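Local atomic coordinates of acidocalcisomal pyrophosphatase (Trypanosoma cruzi, PDB entry 5CUV), a protein that probably hydrolyses inorganic diphosphate with the help of magnesium ions, as other members of the soluble pyrophosphatase family do. Residues Phe159-Tyr163 against Asp210-Thr214. Residues are numbered along the deposited sequence; the frame is centred on the assembly and turned at random.
Sequences FAVPY and DLVRT. With MLT (D-malate), chain C.
Leu211 packs against the side chains of Phe159, Val161 and Tyr163, and one of its methyls carries the tighter half of the contact. CD2 lies 3.5 Å from Tyr163 CE2, beside the edge of the phenol ring and near its plane, and 3.8 Å from Val161 CG2. With CG anti to the backbone N (chi1 -164°), Leu211 stretches its branch away from its own backbone toward the 159-163 loop. The other half, at the partly exposed Phe159, is slacker. Leu211 CG stands 4.1 Å from Phe159 CE2, and the same ring carbon meets Val212 CG2 at 4.1 Å, here at the ring edge. Within the loop, Val161 CG2 sits 3.5 Å above the plane of the Phe159 ring and over its centre, a CH-pi type of packing that backs the ring from one face. An inverse gamma turn centred on Ala160, with a weak hydrogen bond from Val161 N to Phe159 O, brings these two side chains together. The contact is wholly apolar and small, 195 Å² buried with both sides summed, and among its touching residues only Val212 is buried. It packs the loop against the segment that carries Arg213 of the malate pocket, whose NH2 is 3.5 Å from malate O2. The second subunit adds further contacts: its Tyr163 packs on Val161 and gives its OH to a hydrogen bond with Pro162 O, and its Phe187 packs on Val212. The segment 159-163 belongs to the loop leading from helix 132-141 into strand 166-173, whereas strand 212-213 follows helix 200-203 and pairs in parallel with a strand of that second subunit, continuing the sheet across the interface.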
loop_
_atom_site.group_PDB
_atom_site.type_symbol
_atom_site.label_atom_id
_atom_site.label_comp_id
_atom_site.label_asym_id
_atom_site.label_seq_id
_atom_site.Cartn_x
_atom_site.Cartn_y
_atom_site.Cartn_z
ATOM N N PHE A 159 -24.938 28.070 1.172
ATOM C CA PHE A 159 -23.642 28.648 0.841
ATOM C C PHE A 159 -23.661 28.357 -0.666
ATOM O O PHE A 159 -22.983 27.457 -1.183
ATOM C CB PHE A 159 -22.590 27.842 1.634
ATOM C CG PHE A 159 -21.150 28.033 1.210
ATOM C CD1 PHE A 159 -20.574 29.302 1.102
ATOM C CD2 PHE A 159 -20.333 26.914 1.016
ATOM C CE1 PHE A 159 -19.193 29.450 0.813
ATOM C CE2 PHE A 159 -18.968 27.049 0.728
ATOM C CZ PHE A 159 -18.396 28.322 0.627
ATOM N N ALA A 160 -24.539 29.109 -1.333
ATOM C CA ALA A 160 -24.765 29.028 -2.782
ATOM C C ALA A 160 -23.563 29.643 -3.460
ATOM O O ALA A 160 -23.556 30.827 -3.813
ATOM C CB ALA A 160 -26.056 29.787 -3.181
ATOM N N VAL A 161 -22.545 28.814 -3.640
ATOM C CA VAL A 161 -21.316 29.264 -4.232
ATOM C C VAL A 161 -20.934 28.407 -5.410
ATOM O O VAL A 161 -20.208 27.426 -5.267
ATOM C CB VAL A 161 -20.235 29.233 -3.186
ATOM C CG1 VAL A 161 -20.606 30.232 -2.066
ATOM C CG2 VAL A 161 -20.119 27.824 -2.621
ATOM N N PRO A 162 -21.433 28.778 -6.606
ATOM C CA PRO A 162 -21.232 28.140 -7.919
ATOM C C PRO A 162 -19.897 28.512 -8.608
ATOM O O PRO A 162 -19.257 29.510 -8.268
ATOM C CB PRO A 162 -22.424 28.656 -8.703
ATOM C CG PRO A 162 -22.487 30.067 -8.219
ATOM C CD PRO A 162 -22.401 29.884 -6.732
ATOM N N TYR A 163 -19.476 27.721 -9.581
ATOM C CA TYR A 163 -18.233 28.056 -10.266
ATOM C C TYR A 163 -17.826 27.081 -11.343
ATOM O O TYR A 163 -17.990 25.856 -11.210
ATOM C CB TYR A 163 -17.072 28.178 -9.270
ATOM C CG TYR A 163 -16.686 26.886 -8.577
ATOM C CD1 TYR A 163 -15.794 25.982 -9.173
ATOM C CD2 TYR A 163 -17.183 26.588 -7.298
ATOM C CE1 TYR A 163 -15.397 24.810 -8.508
ATOM C CE2 TYR A 163 -16.798 25.425 -6.620
ATOM C CZ TYR A 163 -15.902 24.541 -7.225
ATOM O OH TYR A 163 -15.489 23.429 -6.519
ATOM N N ASP A 210 -9.948 22.754 -0.754
ATOM C CA ASP A 210 -11.306 22.252 -0.832
ATOM C C ASP A 210 -12.301 23.295 -0.347
ATOM O O ASP A 210 -12.150 23.831 0.747
ATOM C CB ASP A 210 -11.453 21.006 0.016
ATOM C CG ASP A 210 -10.696 19.835 -0.571
ATOM O OD1 ASP A 210 -10.900 19.621 -1.808
ATOM O OD2 ASP A 210 -9.911 19.150 0.171
ATOM N N LEU A 211 -13.305 23.566 -1.179
ATOM C CA LEU A 211 -14.359 24.499 -0.897
ATOM C C LEU A 211 -14.989 24.164 0.423
ATOM O O LEU A 211 -15.293 25.066 1.229
ATOM C CB LEU A 211 -15.396 24.416 -1.986
ATOM C CG LEU A 211 -16.398 25.584 -2.065
ATOM C CD1 LEU A 211 -15.690 26.935 -2.301
ATOM C CD2 LEU A 211 -17.392 25.260 -3.211
ATOM N N VAL A 212 -15.188 22.870 0.656
ATOM C CA VAL A 212 -15.735 22.396 1.930
ATOM C C VAL A 212 -14.828 21.243 2.285
ATOM O O VAL A 212 -14.946 20.144 1.726
ATOM C CB VAL A 212 -17.233 21.921 1.802
ATOM C CG1 VAL A 212 -17.728 21.326 3.082
ATOM C CG2 VAL A 212 -18.109 23.106 1.462
ATOM N N ARG A 213 -13.907 21.509 3.203
ATOM C CA ARG A 213 -12.930 20.540 3.623
ATOM C C ARG A 213 -13.534 19.504 4.558
ATOM O O ARG A 213 -13.975 19.863 5.644
ATOM C CB ARG A 213 -11.796 21.262 4.305
ATOM C CG ARG A 213 -10.673 20.365 4.739
ATOM C CD ARG A 213 -9.434 21.174 5.056
ATOM N NE ARG A 213 -8.273 20.297 5.097
ATOM C CZ ARG A 213 -7.853 19.658 6.179
ATOM N NH1 ARG A 213 -8.490 19.796 7.348
ATOM N NH2 ARG A 213 -6.812 18.851 6.063
ATOM N N THR A 214 -13.511 18.233 4.161
ATOM C CA THR A 214 -14.092 17.170 4.955
ATOM C C THR A 214 -13.143 16.413 5.868
ATOM O O THR A 214 -13.586 15.797 6.826
ATOM C CB THR A 214 -14.846 16.146 4.050
ATOM O OG1 THR A 214 -13.952 15.601 3.077
ATOM C CG2 THR A 214 -15.976 16.810 3.314
HETATM C C1 MLT C . -4.878 18.126 2.903
HETATM O O1 MLT C . -5.938 17.996 2.284
HETATM O O2 MLT C . -4.572 19.225 3.346
HETATM C C2 MLT C . -3.953 16.932 3.116
HETATM O O3 MLT C . -4.466 15.716 2.553
HETATM C C3 MLT C . -3.589 16.774 4.610
HETATM C C4 MLT C . -2.711 15.536 4.843
HETATM O O4 MLT C . -2.407 14.805 3.928
HETATM O O5 MLT C . -2.275 15.244 6.079
#